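Local coordinates for coat protein (Papaya mosaic virus, PDB 4DOX) that forms the protein shell of a flexible filamentous plant virus, its copies probably packing helically around the genomic RNA, at residues A[55-58]-A[59-63]; A[63-66]-A[67-71]. All coordinates share one frame; numbering follows the deposited sequence.

How the contacts relate
Contacts 1 and 2 are successive pieces of one helix, 56-70, and their centres lie 12 Å apart. Leu63 belongs to both: it closes the 59-63 segment and, through its carbonyl and side chain, opens the bonding of 63-66 to 67-71. Contact 1 covers the first turns, where the loop residue Ser55 passes into helix; contact 2 covers the last turns, up to Gly71. Both have a buried side, and helices 89-98 and 103-108 pack against each of them. Helix 36-48 reaches the beginning, whereas helix 111-118 reaches the end. The contact centres lie 11 Å and 10 Å from the centre of the chain.

Contact 1: A[55-58]-A[59-63]; sequences SVTT and VALEL
Ser55 and Val59 meet one turn apart at the start of the helix, with Ser55 CB lying 3.9 Å from Val59 CG2. That methyl branch is set anti to its own carbonyl carbon, beside the backbone N (Val59 chi1 162° puts CG1 anti to N), which turns CG2 back along the helix onto the Ser55 peptide. On the far side of the helix, two residues further on, Thr57 and Leu61 run side by side and point the same way. Thr57 CG2 comes within 4.0 Å of Leu61 CD2. Thr58 is turned differently: at chi1 67° its OG1 sits between the backbone N and the carbonyl carbon, and from there the hydroxyl reaches back to donate to Ser55 O at 3.1 Å. The same oxygen also accepts the N-H of Val59, at 2.8 Å from N, arriving nearly along the C=O axis, while the hydroxyl comes in at a C=O...donor angle of 118°, so two donors grip one carbonyl.

These are the first two turns of helix 56-70 in an all-helical coat protein, and three successive i to i+4 bonds open the helix, beginning with Val59 N to Ser55 O. Ala60 N bonds to Val56 O at 2.9 Å from above the carbonyl plane, and Leu61 N bonds to Thr57 O at the same length but much closer to the direction in which that carbonyl points.

Towards the interior, Val59 rests on Met46 of helix 36-48 and on Leu92 of helix 89-98, while Ala60 meets Phe106 of helix 103-108. Glu62 CG passes 3.7 Å from Thr58 O on an extended chain, and its carboxylate continues to a hydrogen bond between OE2 and Ser83 OG, tying this turn to the loop before helix 89-98.

Contact 2: A[63-66]-A[67-71]; sequences LVNF and CYDNG
Phe66 and Asn70 sit one turn apart, joined by a backbone bond from Asn70 N to Phe66 O of 2.9 Å. The same i to i+4 pattern runs through the turn before it, with Cys67 N on Leu63 O at 3.0 Å and Tyr68 N on Val64 O. Around Asp69 the ladder weakens: its amide makes one weak bond to Asn65 O and another to Phe66 O. Gly71 N still bonds to Cys67 O, but Gly71 itself has left helical geometry with a positive phi of 102°.

The Asn70 side chain turns back over the aromatic ring. With CG beside the backbone N (chi1 -61°), the Asn70 and Phe66 side chains cross at about a right angle, yet the ring and amide planes are only 30° apart. ND2 stands 3.0 Å above one ring face, offset toward the rim. ND2 also donates to Phe66 O at 2.9 Å, giving that carbonyl a second donor besides the Asn70 backbone amide; this bond is tilted out of both the carbonyl and amide planes.

All this belongs to the C-terminal end of helix 56-70, where the chain turns off at a glycine. Buried Cys67 puts SG 4.3 Å from Leu63 CD1 and 4.2 Å from Phe66 CD2, with Leu103 of helix 103-108 against Leu63 and Cys67, and Leu89 of helix 89-98 against Phe66. Across the helix, Asn65 and Asp69 share a partner: Arg118 of helix 111-118 hydrogen-bonds to Asn65 OD1 and forms a salt bridge with Asp69 OD1, which probably helps keep the carboxylate charged. The Tyr68 ring leads away from the 63-66 turn to meet the ring of Phe141.

Contact 1: A[55-58]-A[59-63]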
# COMPACT_ATOMS: atom_id res chain seq x y z
N SER A 55 -2.19 -10.10 -14.30
CA SER A 55 -1.86 -8.69 -14.26
C SER A 55 -2.30 -7.95 -13.00
O SER A 55 -2.00 -6.75 -12.85
CB SER A 55 -2.51 -7.97 -15.44
OG SER A 55 -1.96 -8.40 -16.66
N VAL A 56 -3.00 -8.62 -12.09
CA VAL A 56 -3.55 -7.88 -10.97
C VAL A 56 -2.52 -7.09 -10.14
O VAL A 56 -2.84 -5.99 -9.66
CB VAL A 56 -4.40 -8.73 -10.04
CG1 VAL A 56 -5.54 -9.37 -10.80
CG2 VAL A 56 -3.56 -9.74 -9.23
N THR A 57 -1.31 -7.63 -9.94
CA THR A 57 -0.29 -6.89 -9.15
C THR A 57 0.23 -5.66 -9.89
O THR A 57 0.14 -4.52 -9.37
CB THR A 57 0.87 -7.77 -8.77
OG1 THR A 57 0.35 -8.99 -8.19
CG2 THR A 57 1.85 -7.05 -7.80
N THR A 58 0.71 -5.87 -11.13
CA THR A 58 1.18 -4.76 -11.93
C THR A 58 0.09 -3.68 -12.11
O THR A 58 0.38 -2.47 -12.20
CB THR A 58 1.70 -5.21 -13.30
OG1 THR A 58 0.64 -5.73 -14.10
CG2 THR A 58 2.77 -6.28 -13.18
N VAL A 59 -1.17 -4.11 -12.17
CA VAL A 59 -2.23 -3.17 -12.47
C VAL A 59 -2.54 -2.40 -11.17
O VAL A 59 -2.66 -1.18 -11.17
CB VAL A 59 -3.44 -3.89 -13.14
CG1 VAL A 59 -4.71 -3.09 -13.09
CG2 VAL A 59 -3.10 -4.24 -14.57
N ALA A 60 -2.58 -3.11 -10.04
CA ALA A 60 -2.69 -2.44 -8.76
C ALA A 60 -1.62 -1.38 -8.66
O ALA A 60 -1.90 -0.26 -8.21
CB ALA A 60 -2.54 -3.41 -7.62
N LEU A 61 -0.39 -1.71 -9.06
CA LEU A 61 0.72 -0.72 -8.94
C LEU A 61 0.48 0.59 -9.67
O LEU A 61 1.12 1.60 -9.37
CB LEU A 61 2.04 -1.29 -9.44
CG LEU A 61 3.08 -1.82 -8.46
CD1 LEU A 61 2.88 -1.32 -7.08
CD2 LEU A 61 3.00 -3.29 -8.49
N GLU A 62 -0.41 0.56 -10.66
CA GLU A 62 -0.75 1.76 -11.39
C GLU A 62 -1.50 2.73 -10.49
O GLU A 62 -1.28 3.94 -10.57
CB GLU A 62 -1.59 1.43 -12.60
CG GLU A 62 -0.81 0.68 -13.66
CD GLU A 62 -1.70 0.24 -14.79
OE1 GLU A 62 -2.59 1.02 -15.20
OE2 GLU A 62 -1.50 -0.89 -15.28
N LEU A 63 -2.35 2.19 -9.62
CA LEU A 63 -3.08 3.02 -8.67
C LEU A 63 -2.11 3.49 -7.60
O LEU A 63 -2.13 4.68 -7.20
CB LEU A 63 -4.25 2.25 -8.05
CG LEU A 63 -5.00 2.87 -6.86
CD1 LEU A 63 -5.70 4.14 -7.24
CD2 LEU A 63 -6.01 1.89 -6.42

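Contact 2: A[63-66]-A[67-71]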
# COMPACT_ATOMS: atom_id res chain seq x y z
N LEU A 63 -2.35 2.19 -9.62
CA LEU A 63 -3.08 3.02 -8.67
C LEU A 63 -2.11 3.49 -7.60
O LEU A 63 -2.13 4.68 -7.20
CB LEU A 63 -4.25 2.25 -8.05
CG LEU A 63 -5.00 2.87 -6.86
CD1 LEU A 63 -5.70 4.14 -7.24
CD2 LEU A 63 -6.01 1.89 -6.42
N VAL A 64 -1.23 2.58 -7.17
CA VAL A 64 -0.18 2.93 -6.20
C VAL A 64 0.69 4.09 -6.68
O VAL A 64 0.98 5.02 -5.92
CB VAL A 64 0.70 1.72 -5.83
CG1 VAL A 64 1.66 2.11 -4.74
CG2 VAL A 64 -0.21 0.54 -5.42
N ASN A 65 1.12 4.03 -7.93
CA ASN A 65 1.87 5.11 -8.51
C ASN A 65 1.10 6.41 -8.42
O ASN A 65 1.64 7.44 -8.08
CB ASN A 65 2.13 4.83 -9.99
CG ASN A 65 3.21 5.76 -10.60
OD1 ASN A 65 4.36 5.85 -10.10
ND2 ASN A 65 2.85 6.43 -11.68
N PHE A 66 -0.20 6.36 -8.72
CA PHE A 66 -0.98 7.58 -8.78
C PHE A 66 -0.96 8.20 -7.40
O PHE A 66 -0.81 9.42 -7.27
CB PHE A 66 -2.43 7.32 -9.22
CG PHE A 66 -3.31 8.53 -9.07
CD1 PHE A 66 -3.46 9.42 -10.12
CD2 PHE A 66 -3.92 8.82 -7.85
CE1 PHE A 66 -4.24 10.58 -9.96
CE2 PHE A 66 -4.70 9.95 -7.68
CZ PHE A 66 -4.85 10.84 -8.72
N CYS A 67 -1.09 7.35 -6.37
CA CYS A 67 -1.12 7.80 -4.96
C CYS A 67 0.22 8.28 -4.45
O CYS A 67 0.27 9.20 -3.60
CB CYS A 67 -1.68 6.71 -4.05
SG CYS A 67 -3.45 6.52 -4.39
N TYR A 68 1.30 7.70 -5.00
CA TYR A 68 2.66 8.19 -4.77
C TYR A 68 2.79 9.68 -5.07
O TYR A 68 3.50 10.39 -4.32
CB TYR A 68 3.66 7.37 -5.58
CG TYR A 68 5.12 7.70 -5.35
CD1 TYR A 68 5.87 6.99 -4.40
CD2 TYR A 68 5.76 8.69 -6.10
CE1 TYR A 68 7.23 7.26 -4.19
CE2 TYR A 68 7.10 8.98 -5.92
CZ TYR A 68 7.86 8.27 -4.96
OH TYR A 68 9.24 8.57 -4.75
N ASP A 69 2.11 10.18 -6.13
CA ASP A 69 2.14 11.63 -6.48
C ASP A 69 1.04 12.41 -5.75
O ASP A 69 1.27 13.48 -5.18
CB ASP A 69 2.13 11.88 -8.01
CG ASP A 69 3.37 11.26 -8.72
OD1 ASP A 69 4.51 11.60 -8.32
OD2 ASP A 69 3.20 10.41 -9.67
N ASN A 70 -0.16 11.84 -5.73
CA ASN A 70 -1.37 12.59 -5.39
C ASN A 70 -1.94 12.41 -3.98
O ASN A 70 -2.81 13.16 -3.60
CB ASN A 70 -2.43 12.33 -6.45
CG ASN A 70 -1.99 12.78 -7.86
OD1 ASN A 70 -1.90 13.97 -8.14
ND2 ASN A 70 -1.71 11.81 -8.73
N GLY A 71 -1.45 11.45 -3.20
CA GLY A 71 -2.07 11.15 -1.91
C GLY A 71 -2.93 9.90 -1.99
O GLY A 71 -3.35 9.50 -3.06